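Local coordinates for protein CghA (Chaetomium globosum, PDB 6KBC) that is a beta-rich member of the calycin clan, with two beta domains in one chain, and binds the ligand WK1 in a pocket to which both contribute, at residues W49-M54 and G224-S229; F62-F67 and F77-N82; W91-V96 and P151-G156. One frame throughout, in Å; residues are numbered along the deposited sequence.

Interaction 1: W49-M54 and G224-S229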
loop_
_atom_site.group_PDB
_atom_site.type_symbol
_atom_site.label_atom_id
_atom_site.label_comp_id
_atom_site.label_asym_id
_atom_site.label_seq_id
_atom_site.Cartn_x
_atom_site.Cartn_y
_atom_site.Cartn_z
ATOM N N TRP A 49 5.716 3.441 5.609
ATOM C CA TRP A 49 5.356 2.197 6.271
ATOM C C TRP A 49 3.839 2.122 6.262
ATOM O O TRP A 49 3.175 2.971 6.866
ATOM C CB TRP A 49 5.883 2.151 7.712
ATOM C CG TRP A 49 7.384 2.179 7.828
ATOM C CD1 TRP A 49 8.211 1.115 8.069
ATOM C CD2 TRP A 49 8.229 3.323 7.705
ATOM N NE1 TRP A 49 9.516 1.534 8.114
ATOM C CE2 TRP A 49 9.555 2.884 7.889
ATOM C CE3 TRP A 49 7.995 4.678 7.455
ATOM C CZ2 TRP A 49 10.642 3.753 7.830
ATOM C CZ3 TRP A 49 9.077 5.539 7.399
ATOM C CH2 TRP A 49 10.381 5.072 7.580
ATOM N N LEU A 50 3.291 1.132 5.568
ATOM C CA LEU A 50 1.847 1.020 5.397
ATOM C C LEU A 50 1.319 -0.187 6.157
ATOM O O LEU A 50 1.889 -1.279 6.077
ATOM C CB LEU A 50 1.468 0.890 3.912
ATOM C CG LEU A 50 -0.010 0.679 3.532
ATOM C CD1 LEU A 50 -0.280 1.310 2.154
ATOM C CD2 LEU A 50 -0.414 -0.813 3.525
ATOM N N PHE A 51 0.199 0.001 6.854
ATOM C CA PHE A 51 -0.473 -1.075 7.576
ATOM C C PHE A 51 -1.955 -0.977 7.267
ATOM O O PHE A 51 -2.528 0.108 7.340
ATOM C CB PHE A 51 -0.275 -0.981 9.102
ATOM C CG PHE A 51 1.168 -0.956 9.543
ATOM C CD1 PHE A 51 1.895 0.222 9.509
ATOM C CD2 PHE A 51 1.777 -2.107 10.023
ATOM C CE1 PHE A 51 3.230 0.242 9.930
ATOM C CE2 PHE A 51 3.104 -2.094 10.447
ATOM C CZ PHE A 51 3.827 -0.916 10.397
ATOM N N ASP A 52 -2.592 -2.100 6.953
ATOM C CA ASP A 52 -4.012 -2.005 6.657
ATOM C C ASP A 52 -4.749 -3.227 7.176
ATOM O O ASP A 52 -4.154 -4.200 7.652
ATOM C CB ASP A 52 -4.287 -1.815 5.152
ATOM C CG ASP A 52 -3.701 -2.921 4.299
ATOM O OD1 ASP A 52 -3.520 -4.050 4.819
ATOM O OD2 ASP A 52 -3.434 -2.668 3.095
ATOM N N ALA A 53 -6.069 -3.164 7.058
ATOM C CA ALA A 53 -6.922 -4.243 7.517
ATOM C C ALA A 53 -8.267 -4.061 6.843
ATOM O O ALA A 53 -8.734 -2.935 6.689
ATOM C CB ALA A 53 -7.088 -4.198 9.036
ATOM N N MET A 54 -8.892 -5.156 6.435
ATOM C CA MET A 54 -10.280 -5.016 6.046
ATOM C C MET A 54 -11.031 -6.267 6.427
ATOM O O MET A 54 -10.447 -7.345 6.505
ATOM C CB MET A 54 -10.434 -4.770 4.560
ATOM C CG MET A 54 -9.993 -5.932 3.719
ATOM S SD MET A 54 -10.279 -5.396 2.030
ATOM C CE MET A 54 -12.056 -5.386 1.967
ATOM N N GLY A 224 -5.042 -8.207 6.209
ATOM C CA GLY A 224 -4.319 -7.015 5.828
ATOM C C GLY A 224 -2.861 -7.361 5.669
ATOM O O GLY A 224 -2.468 -8.528 5.745
ATOM N N GLY A 225 -2.065 -6.338 5.447
ATOM C CA GLY A 225 -0.634 -6.567 5.271
ATOM C C GLY A 225 0.158 -5.363 5.684
ATOM O O GLY A 225 -0.429 -4.362 6.055
ATOM N N MET A 226 1.465 -5.503 5.599
ATOM C CA MET A 226 2.391 -4.411 5.917
ATOM C C MET A 226 3.225 -4.175 4.660
ATOM O O MET A 226 3.770 -5.116 4.150
ATOM C CB MET A 226 3.274 -4.772 7.103
ATOM C CG MET A 226 3.982 -3.586 7.667
ATOM S SD MET A 226 5.511 -3.335 6.818
ATOM C CE MET A 226 5.821 -1.612 7.162
ATOM N N ASP A 227 3.179 -2.957 4.145
ATOM C CA ASP A 227 3.920 -2.582 2.921
ATOM C C ASP A 227 5.017 -1.596 3.311
ATOM O O ASP A 227 4.788 -0.785 4.159
ATOM C CB ASP A 227 3.009 -2.007 1.845
ATOM C CG ASP A 227 2.036 -3.001 1.239
ATOM O OD1 ASP A 227 1.597 -3.875 1.924
ATOM O OD2 ASP A 227 1.748 -2.869 0.086
ATOM N N ARG A 228 6.133 -1.677 2.617
ATOM C CA ARG A 228 7.291 -0.846 2.921
ATOM C C ARG A 228 7.795 -0.241 1.627
ATOM O O ARG A 228 7.964 -0.955 0.636
ATOM C CB ARG A 228 8.394 -1.668 3.594
ATOM C CG ARG A 228 9.724 -0.957 3.757
ATOM C CD ARG A 228 9.646 0.248 4.666
ATOM N NE ARG A 228 10.997 0.652 5.057
ATOM C CZ ARG A 228 11.511 1.870 4.893
ATOM N NH1 ARG A 228 10.802 2.844 4.347
ATOM N NH2 ARG A 228 12.754 2.116 5.291
ATOM N N SER A 229 8.038 1.063 1.645
ATOM C CA SER A 229 8.448 1.772 0.449
ATOM C C SER A 229 9.465 2.843 0.804
ATOM O O SER A 229 9.442 3.411 1.902
ATOM C CB SER A 229 7.256 2.418 -0.247
ATOM O OG SER A 229 7.662 3.224 -1.349
#

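Interaction 2: F62-F67 and F77-N82. With WK1 ((2S)-3-[(2S,4E)-4-[[(1R,2S,4aR,6S,8R,8aS)-2-[(E)-but-2-en-2-yl]-6,8-dimethyl-1,2,4a,5,6,7,8,8a-octahydronaphthalen-1-yl]-oxidanyl-methylidene]-3,5-bis(oxidanylidene)pyrrolidin-2-yl]-2-methyl-2-oxidanyl-propanoic acid), chain B.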
loop_
_atom_site.group_PDB
_atom_site.type_symbol
_atom_site.label_atom_id
_atom_site.label_comp_id
_atom_site.label_asym_id
_atom_site.label_seq_id
_atom_site.Cartn_x
_atom_site.Cartn_y
_atom_site.Cartn_z
ATOM N N PHE A 62 -9.521 -0.297 6.567
ATOM C CA PHE A 62 -8.713 0.657 7.301
ATOM C C PHE A 62 -7.315 0.629 6.718
ATOM O O PHE A 62 -6.786 -0.438 6.421
ATOM C CB PHE A 62 -8.653 0.315 8.806
ATOM C CG PHE A 62 -7.800 1.269 9.596
ATOM C CD1 PHE A 62 -8.347 2.421 10.123
ATOM C CD2 PHE A 62 -6.449 1.021 9.788
ATOM C CE1 PHE A 62 -7.564 3.321 10.822
ATOM C CE2 PHE A 62 -5.654 1.911 10.501
ATOM C CZ PHE A 62 -6.212 3.065 11.012
ATOM N N THR A 63 -6.713 1.797 6.578
ATOM C CA THR A 63 -5.333 1.830 6.131
ATOM C C THR A 63 -4.676 3.061 6.728
ATOM O O THR A 63 -5.311 4.107 6.885
ATOM C CB THR A 63 -5.221 1.822 4.597
ATOM O OG1 THR A 63 -3.850 1.633 4.217
ATOM C CG2 THR A 63 -5.753 3.124 3.986
ATOM N N VAL A 64 -3.416 2.907 7.096
ATOM C CA VAL A 64 -2.602 4.013 7.565
ATOM C C VAL A 64 -1.259 3.910 6.866
ATOM O O VAL A 64 -0.700 2.814 6.728
ATOM C CB VAL A 64 -2.449 3.989 9.106
ATOM C CG1 VAL A 64 -1.892 2.646 9.575
ATOM C CG2 VAL A 64 -1.584 5.132 9.578
ATOM N N SER A 65 -0.761 5.038 6.386
ATOM C CA SER A 65 0.597 5.119 5.880
ATOM C C SER A 65 1.348 6.076 6.787
ATOM O O SER A 65 0.922 7.221 6.967
ATOM C CB SER A 65 0.635 5.593 4.417
ATOM O OG SER A 65 0.161 4.568 3.559
ATOM N N PHE A 66 2.425 5.587 7.392
ATOM C CA PHE A 66 3.346 6.433 8.131
ATOM C C PHE A 66 4.369 6.985 7.146
ATOM O O PHE A 66 5.119 6.218 6.529
ATOM C CB PHE A 66 4.035 5.652 9.244
ATOM C CG PHE A 66 3.098 5.177 10.326
ATOM C CD1 PHE A 66 2.385 3.998 10.174
ATOM C CD2 PHE A 66 2.939 5.905 11.502
ATOM C CE1 PHE A 66 1.524 3.542 11.183
ATOM C CE2 PHE A 66 2.083 5.456 12.511
ATOM C CZ PHE A 66 1.375 4.277 12.345
ATOM N N PHE A 67 4.398 8.307 7.007
ATOM C CA PHE A 67 5.206 8.985 6.007
ATOM C C PHE A 67 6.348 9.762 6.649
ATOM O O PHE A 67 6.160 10.439 7.665
ATOM C CB PHE A 67 4.367 9.974 5.192
ATOM C CG PHE A 67 3.454 9.341 4.184
ATOM C CD1 PHE A 67 3.945 8.466 3.228
ATOM C CD2 PHE A 67 2.106 9.669 4.157
ATOM C CE1 PHE A 67 3.097 7.907 2.270
ATOM C CE2 PHE A 67 1.257 9.117 3.205
ATOM C CZ PHE A 67 1.754 8.237 2.261
ATOM N N PHE A 77 6.351 14.713 8.458
ATOM C CA PHE A 77 6.032 13.512 9.219
ATOM C C PHE A 77 4.532 13.429 9.425
ATOM O O PHE A 77 3.913 14.366 9.940
ATOM C CB PHE A 77 6.761 13.495 10.561
ATOM C CG PHE A 77 8.206 13.832 10.442
ATOM C CD1 PHE A 77 8.987 13.207 9.485
ATOM C CD2 PHE A 77 8.784 14.787 11.261
ATOM C CE1 PHE A 77 10.321 13.512 9.352
ATOM C CE2 PHE A 77 10.123 15.103 11.129
ATOM C CZ PHE A 77 10.891 14.467 10.171
ATOM N N ARG A 78 3.960 12.294 9.042
ATOM C CA ARG A 78 2.534 12.249 8.777
ATOM C C ARG A 78 2.108 10.793 8.844
ATOM O O ARG A 78 2.793 9.922 8.302
ATOM C CB ARG A 78 2.280 12.860 7.393
ATOM C CG ARG A 78 0.873 13.127 6.969
ATOM C CD ARG A 78 0.958 13.659 5.542
ATOM N NE ARG A 78 1.711 14.912 5.457
ATOM C CZ ARG A 78 1.196 16.128 5.625
ATOM N NH1 ARG A 78 -0.103 16.289 5.832
ATOM N NH2 ARG A 78 1.981 17.193 5.534
ATOM N N ALA A 79 1.017 10.529 9.543
ATOM C CA ALA A 79 0.339 9.241 9.470
ATOM C C ALA A 79 -0.959 9.527 8.741
ATOM O O ALA A 79 -1.838 10.206 9.280
ATOM C CB ALA A 79 0.088 8.633 10.849
ATOM N N ALA A 80 -1.056 9.060 7.498
ATOM C CA ALA A 80 -2.244 9.299 6.690
ATOM C C ALA A 80 -3.195 8.134 6.905
ATOM O O ALA A 80 -2.839 6.985 6.627
ATOM C CB ALA A 80 -1.895 9.443 5.208
ATOM N N ILE A 81 -4.403 8.431 7.381
ATOM C CA ILE A 81 -5.337 7.408 7.832
ATOM C C ILE A 81 -6.612 7.474 7.012
ATOM O O ILE A 81 -7.166 8.555 6.792
ATOM C CB ILE A 81 -5.671 7.560 9.330
ATOM C CG1 ILE A 81 -4.399 7.498 10.168
ATOM C CG2 ILE A 81 -6.638 6.462 9.754
ATOM C CD1 ILE A 81 -4.537 8.195 11.523
ATOM N N ASN A 82 -7.100 6.308 6.603
ATOM C CA ASN A 82 -8.389 6.221 5.934
ATOM C C ASN A 82 -9.168 5.053 6.513
ATOM O O ASN A 82 -8.609 3.977 6.733
ATOM C CB ASN A 82 -8.224 6.038 4.426
ATOM C CG ASN A 82 -7.663 7.270 3.764
ATOM O OD1 ASN A 82 -8.403 8.196 3.454
ATOM N ND2 ASN A 82 -6.342 7.309 3.579
HETATM O O WK1 B . -4.173 11.496 2.100
HETATM C C17 WK1 B . -4.405 10.315 2.143
HETATM O O1 WK1 B . -5.025 9.817 3.040
HETATM C C19 WK1 B . -3.933 9.427 1.066
HETATM O O2 WK1 B . -3.351 10.121 0.016
HETATM C C18 WK1 B . -5.110 8.713 0.478
HETATM C C20 WK1 B . -2.910 8.560 1.747
HETATM C C22 WK1 B . -2.604 7.363 0.942
HETATM N N WK1 B . -1.772 6.334 1.535
HETATM C C21 WK1 B . -0.850 5.949 0.660
HETATM O O5 WK1 B . 0.023 5.006 0.928
HETATM C C23 WK1 B . -1.980 7.561 -0.346
HETATM O O4 WK1 B . -2.367 8.422 -1.265
HETATM C C24 WK1 B . -0.886 6.691 -0.610
HETATM C C16 WK1 B . -0.082 6.619 -1.825
HETATM O O3 WK1 B . -0.383 7.410 -2.780
HETATM C C9 WK1 B . 0.943 5.576 -1.984
HETATM C C8 WK1 B . 0.062 4.397 -2.488
HETATM C C12 WK1 B . -1.310 4.188 -1.880
HETATM C C13 WK1 B . -1.530 3.347 -0.895
HETATM C C90 WK1 B . -2.891 3.169 -0.314
HETATM C C14 WK1 B . -2.473 4.955 -2.399
HETATM C C7 WK1 B . -0.170 4.468 -3.967
HETATM C C6 WK1 B . 0.860 4.580 -4.762
HETATM C C3 WK1 B . 2.171 4.921 -4.129
HETATM C C4 WK1 B . 2.046 5.900 -2.980
HETATM C C5 WK1 B . 3.383 5.913 -2.264
HETATM C C11 WK1 B . 3.404 6.996 -1.232
HETATM C C2 WK1 B . 3.293 5.285 -5.066
HETATM C C1 WK1 B . 4.547 5.033 -4.289
HETATM C C10 WK1 B . 5.810 5.116 -5.080
HETATM C C WK1 B . 4.589 6.034 -3.175
#

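Interaction 3: W91-V96 and P151-G156. With WK1 ((2S)-3-[(2S,4E)-4-[[(1R,2S,4aR,6S,8R,8aS)-2-[(E)-but-2-en-2-yl]-6,8-dimethyl-1,2,4a,5,6,7,8,8a-octahydronaphthalen-1-yl]-oxidanyl-methylidene]-3,5-bis(oxidanylidene)pyrrolidin-2-yl]-2-methyl-2-oxidanyl-propanoic acid), chain B.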
loop_
_atom_site.group_PDB
_atom_site.type_symbol
_atom_site.label_atom_id
_atom_site.label_comp_id
_atom_site.label_asym_id
_atom_site.label_seq_id
_atom_site.Cartn_x
_atom_site.Cartn_y
_atom_site.Cartn_z
ATOM N N TRP A 91 -13.783 8.008 6.896
ATOM C CA TRP A 91 -13.046 8.852 7.819
ATOM C C TRP A 91 -11.617 8.927 7.322
ATOM O O TRP A 91 -10.950 7.894 7.190
ATOM C CB TRP A 91 -13.103 8.277 9.235
ATOM C CG TRP A 91 -12.589 9.167 10.318
ATOM C CD1 TRP A 91 -13.328 9.974 11.142
ATOM C CD2 TRP A 91 -11.223 9.313 10.732
ATOM N NE1 TRP A 91 -12.501 10.619 12.035
ATOM C CE2 TRP A 91 -11.207 10.224 11.809
ATOM C CE3 TRP A 91 -10.012 8.763 10.296
ATOM C CZ2 TRP A 91 -10.025 10.601 12.453
ATOM C CZ3 TRP A 91 -8.840 9.132 10.940
ATOM C CH2 TRP A 91 -8.855 10.043 12.009
ATOM N N SER A 92 -11.156 10.139 7.043
ATOM C CA SER A 92 -9.833 10.357 6.484
ATOM C C SER A 92 -9.223 11.550 7.184
ATOM O O SER A 92 -9.783 12.648 7.141
ATOM C CB SER A 92 -9.891 10.601 4.967
ATOM O OG SER A 92 -10.409 9.466 4.282
ATOM N N GLN A 93 -8.081 11.338 7.819
ATOM C CA GLN A 93 -7.354 12.442 8.416
ATOM C C GLN A 93 -5.873 12.125 8.374
ATOM O O GLN A 93 -5.469 10.958 8.373
ATOM C CB GLN A 93 -7.788 12.699 9.864
ATOM C CG GLN A 93 -9.126 13.383 10.022
ATOM C CD GLN A 93 -9.378 13.782 11.459
ATOM O OE1 GLN A 93 -8.434 13.987 12.225
ATOM N NE2 GLN A 93 -10.649 13.889 11.837
ATOM N N HIS A 94 -5.074 13.181 8.325
ATOM C CA HIS A 94 -3.644 13.102 8.559
ATOM C C HIS A 94 -3.360 13.512 9.991
ATOM O O HIS A 94 -3.911 14.500 10.483
ATOM C CB HIS A 94 -2.877 14.019 7.612
ATOM C CG HIS A 94 -2.992 13.636 6.171
ATOM N ND1 HIS A 94 -2.440 14.386 5.156
ATOM C CD2 HIS A 94 -3.584 12.573 5.578
ATOM C CE1 HIS A 94 -2.695 13.806 3.996
ATOM N NE2 HIS A 94 -3.382 12.699 4.226
ATOM N N LEU A 95 -2.524 12.733 10.659
ATOM C CA LEU A 95 -1.908 13.138 11.917
ATOM C C LEU A 95 -0.528 13.668 11.557
ATOM O O LEU A 95 0.396 12.894 11.303
ATOM C CB LEU A 95 -1.822 11.973 12.891
ATOM C CG LEU A 95 -3.133 11.253 13.181
ATOM C CD1 LEU A 95 -2.892 10.130 14.180
ATOM C CD2 LEU A 95 -4.154 12.243 13.700
ATOM N N VAL A 96 -0.400 14.982 11.489
ATOM C CA VAL A 96 0.878 15.621 11.212
ATOM C C VAL A 96 1.578 15.870 12.540
ATOM O O VAL A 96 1.009 16.495 13.441
ATOM C CB VAL A 96 0.681 16.929 10.434
ATOM C CG1 VAL A 96 2.029 17.497 10.002
ATOM C CG2 VAL A 96 -0.237 16.699 9.232
ATOM N N PRO A 151 -6.403 11.892 20.923
ATOM C CA PRO A 151 -7.721 12.179 21.509
ATOM C C PRO A 151 -8.483 13.228 20.714
ATOM O O PRO A 151 -7.912 14.207 20.225
ATOM C CB PRO A 151 -7.384 12.666 22.926
ATOM C CG PRO A 151 -5.916 12.976 22.910
ATOM C CD PRO A 151 -5.310 12.070 21.893
ATOM N N GLY A 152 -9.787 12.997 20.563
ATOM C CA GLY A 152 -10.613 13.838 19.725
ATOM C C GLY A 152 -10.546 13.528 18.244
ATOM O O GLY A 152 -11.198 14.225 17.454
ATOM N N ARG A 153 -9.782 12.509 17.842
ATOM C CA ARG A 153 -9.679 12.104 16.441
ATOM C C ARG A 153 -9.740 10.585 16.310
ATOM O O ARG A 153 -10.725 10.045 15.796
ATOM C CB ARG A 153 -8.389 12.648 15.827
ATOM C CG ARG A 153 -8.394 14.159 15.627
ATOM C CD ARG A 153 -7.004 14.738 15.822
ATOM N NE ARG A 153 -6.609 14.702 17.228
ATOM C CZ ARG A 153 -5.366 14.879 17.661
ATOM N NH1 ARG A 153 -4.384 15.096 16.796
ATOM N NH2 ARG A 153 -5.103 14.823 18.959
ATOM N N ILE A 154 -8.709 9.882 16.780
ATOM C CA ILE A 154 -8.656 8.428 16.645
ATOM C C ILE A 154 -7.867 7.836 17.806
ATOM O O ILE A 154 -6.789 8.328 18.159
ATOM C CB ILE A 154 -8.047 7.995 15.290
ATOM C CG1 ILE A 154 -8.023 6.466 15.175
ATOM C CG2 ILE A 154 -6.652 8.570 15.106
ATOM C CD1 ILE A 154 -7.533 5.955 13.828
ATOM N N THR A 155 -8.400 6.766 18.393
ATOM C CA THR A 155 -7.694 5.998 19.407
ATOM C C THR A 155 -7.952 4.518 19.189
ATOM O O THR A 155 -9.045 4.112 18.782
ATOM C CB THR A 155 -8.131 6.364 20.837
ATOM O OG1 THR A 155 -9.511 6.023 21.010
ATOM C CG2 THR A 155 -7.937 7.844 21.108
ATOM N N GLY A 156 -6.953 3.712 19.492
ATOM C CA GLY A 156 -7.147 2.289 19.428
ATOM C C GLY A 156 -5.992 1.633 18.738
ATOM O O GLY A 156 -4.923 2.223 18.560
HETATM O O WK1 B . -4.173 11.496 2.100
HETATM C C17 WK1 B . -4.405 10.315 2.143
HETATM O O1 WK1 B . -5.025 9.817 3.040
HETATM C C19 WK1 B . -3.933 9.427 1.066
HETATM O O2 WK1 B . -3.351 10.121 0.016
HETATM C C18 WK1 B . -5.110 8.713 0.478
HETATM C C20 WK1 B . -2.910 8.560 1.747
HETATM C C22 WK1 B . -2.604 7.363 0.942
HETATM N N WK1 B . -1.772 6.334 1.535
HETATM C C21 WK1 B . -0.850 5.949 0.660
HETATM O O5 WK1 B . 0.023 5.006 0.928
HETATM C C23 WK1 B . -1.980 7.561 -0.346
HETATM O O4 WK1 B . -2.367 8.422 -1.265
HETATM C C24 WK1 B . -0.886 6.691 -0.610
HETATM C C16 WK1 B . -0.082 6.619 -1.825
HETATM O O3 WK1 B . -0.383 7.410 -2.780
HETATM C C9 WK1 B . 0.943 5.576 -1.984
HETATM C C8 WK1 B . 0.062 4.397 -2.488
HETATM C C12 WK1 B . -1.310 4.188 -1.880
HETATM C C13 WK1 B . -1.530 3.347 -0.895
HETATM C C90 WK1 B . -2.891 3.169 -0.314
HETATM C C14 WK1 B . -2.473 4.955 -2.399
HETATM C C7 WK1 B . -0.170 4.468 -3.967
HETATM C C6 WK1 B . 0.860 4.580 -4.762
HETATM C C3 WK1 B . 2.171 4.921 -4.129
HETATM C C4 WK1 B . 2.046 5.900 -2.980
HETATM C C5 WK1 B . 3.383 5.913 -2.264
HETATM C C11 WK1 B . 3.404 6.996 -1.232
HETATM C C2 WK1 B . 3.293 5.285 -5.066
HETATM C C1 WK1 B . 4.547 5.033 -4.289
HETATM C C10 WK1 B . 5.810 5.116 -5.080
HETATM C C WK1 B . 4.589 6.034 -3.175
HETATM O O HOH W 1 -11.686 15.137 14.420
#

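Interaction 1: W49-M54 and G224-S229
The carboxylate of Asp52 reaches across to the neighbouring strand, where OD1 accepts the backbone N of Gly225 at 2.8 Å. With CG lodged between the backbone N and the carbonyl carbon (chi1 57°), OD1 takes the role Asp52 O would play in regular pairing; that carbonyl is bonded instead to His160. Gly225 O receives Asp52 N in return, a longer bond of 3.3 Å. Further along, Leu50 and Asp227 form an antiparallel hydrogen-bonded pair, Leu50 N meeting Asp227 O at 2.8 Å. Distant in sequence, these are neighbouring antiparallel strands of the N-terminal domain, which belongs to the calycin clan. On the face bearing Trp49, Phe51 and Met226, the guanidinium of Arg228 lies flat on the indole, planes 17° apart, while its NE bonds Asn32 O and Trp49 NE1 bonds Leu33 O. Met226, bent at chi2, sets CG 3.3 Å from Phe51 CE2 and CE at the indole edge, 3.7 Å from Trp49 CD1; its sulfur makes an oblique Met-aromatic contact with Phe51. On the other face Leu50 touches WK1, and Arg246 salt-bridges both Asp52 and Asp227, probably offsetting the like charges of Asp52 OD2 and Asp227 OD1, 5.3 Å apart.

Interaction 2: F62-F67 and F77-N82
Ser65 and Ala80 sit at the middle of a beta hairpin in which strands 60-69 and 77-85 run antiparallel, and each satisfies the backbone of the other: Ser65 N gives to Ala80 O at 2.9 Å and Ala80 N to Ser65 O at 2.8 Å. Thr63 with Asn82 and Phe67 with Arg78 are paired in the same two-bond fashion. The last pair is lopsided, since Phe67 N lies 2.6 Å from Arg78 O whereas Arg78 N is 3.2 Å from Phe67 O, an acceptor that Trp118 NE1 also uses. On the face bearing Ser65, Ala80 and Asn82, which lines the WK1 pocket, two polar side chains bind the ligand. With OG anti to the carbonyl carbon (chi1 -72°), the Ser65 hydroxyl is brought to WK1 O5, to which OG donates at 2.7 Å. Asn82 ND2 donates to WK1 O1 at 2.9 Å, and because Asn82 OD1 accepts from Ser92 OG, both ends of the amide are held and its rotation is fixed. Arg78 is engaged by Ala75 O and His94 ND1. Between the polar groups, Ala80 CB packs against WK1 C20, and the Phe67 ring brings CE1 to WK1 C11. The opposite face is apolar: Val64 CG2 lies alongside Ile81 CG1, 3.7 Å away, while Ile81 CG2 approaches Phe62 CE1 obliquely to 3.4 Å.

Interaction 3: W91-V96 and P151-G156
Arg153 and Trp91 meet through the six-membered ring of the indole and a backbone oxygen: Trp91 CZ2 comes to 3.5 Å from Arg153 O. With CG anti to the backbone N (chi1 -170°), the far rim of the indole is carried to that oxygen, and its NE1 is bonded to His199 O. Beyond CZ2, the neighbouring CH2 packs obliquely on Ile154, 4.0 Å from Ile154 CB. The methyl CG2 of Ile154, between the backbone N and the carbonyl carbon, serves two partners, for besides the indole it reaches Leu95 CD1 at 4.2 Å.

Arg153 and Ile154 both face Ala150 in a classic beta bulge at the turn between strands 143-150 and 154-162. Strand 90-96 is not paired with this turn: side chains of the strand meet both the side chains and the backbone of 151-156. Both belong to the curved antiparallel strands of the N-terminal domain, consistent with a calycin-like barrel.

The aliphatic part of Arg153 is touched by Gln93, whose OE1 lies 3.4 Å from Arg153 CG. The two side chains cross at about a right angle. On the amide's other end, Gln93 NE2 gives to a water at 3.1 Å, which in turn donates to Gly152 O at 3.2 Å, bridging the segments. Bent at chi2 and chi3, Arg153 folds back so that NH2 donates to Pro151 O at 3.1 Å, with that oxygen in the guanidinium plane; a weak bond from NE reinforces it. Arg130 O and Thr131 OG1 also hold the guanidinium in place. From the other side of strand 90-96, His94 NE2 donates to WK1 O at 2.6 Å, the acceptor lying in the plane of the imidazole.

In the fold
Strands 223-231, 46-54, 60-69, 77-85 and 90-96 are successive neighbours and carry interactions 1 and 2 and one side of interaction 3; the 151-156 turn packs on 90-96 from outside that order. Interactions 1 and 2, with centres about 10 Å apart, meet where Ala53 O and Phe62 N, like Trp49 O and Phe66 N, lie 2.8 Å apart. Interactions 2 and 3, also about 10 Å between centres, meet where Ile81 N and Gln93 O lie 2.9 Å apart. Interactions 1 and 3 do not touch, their centres being about 17 Å apart. WK1 touches Leu50 of interaction 1 and is hydrogen-bonded by residues of interactions 2 and 3, and also by Lys352 and Asn364, from later in the chain.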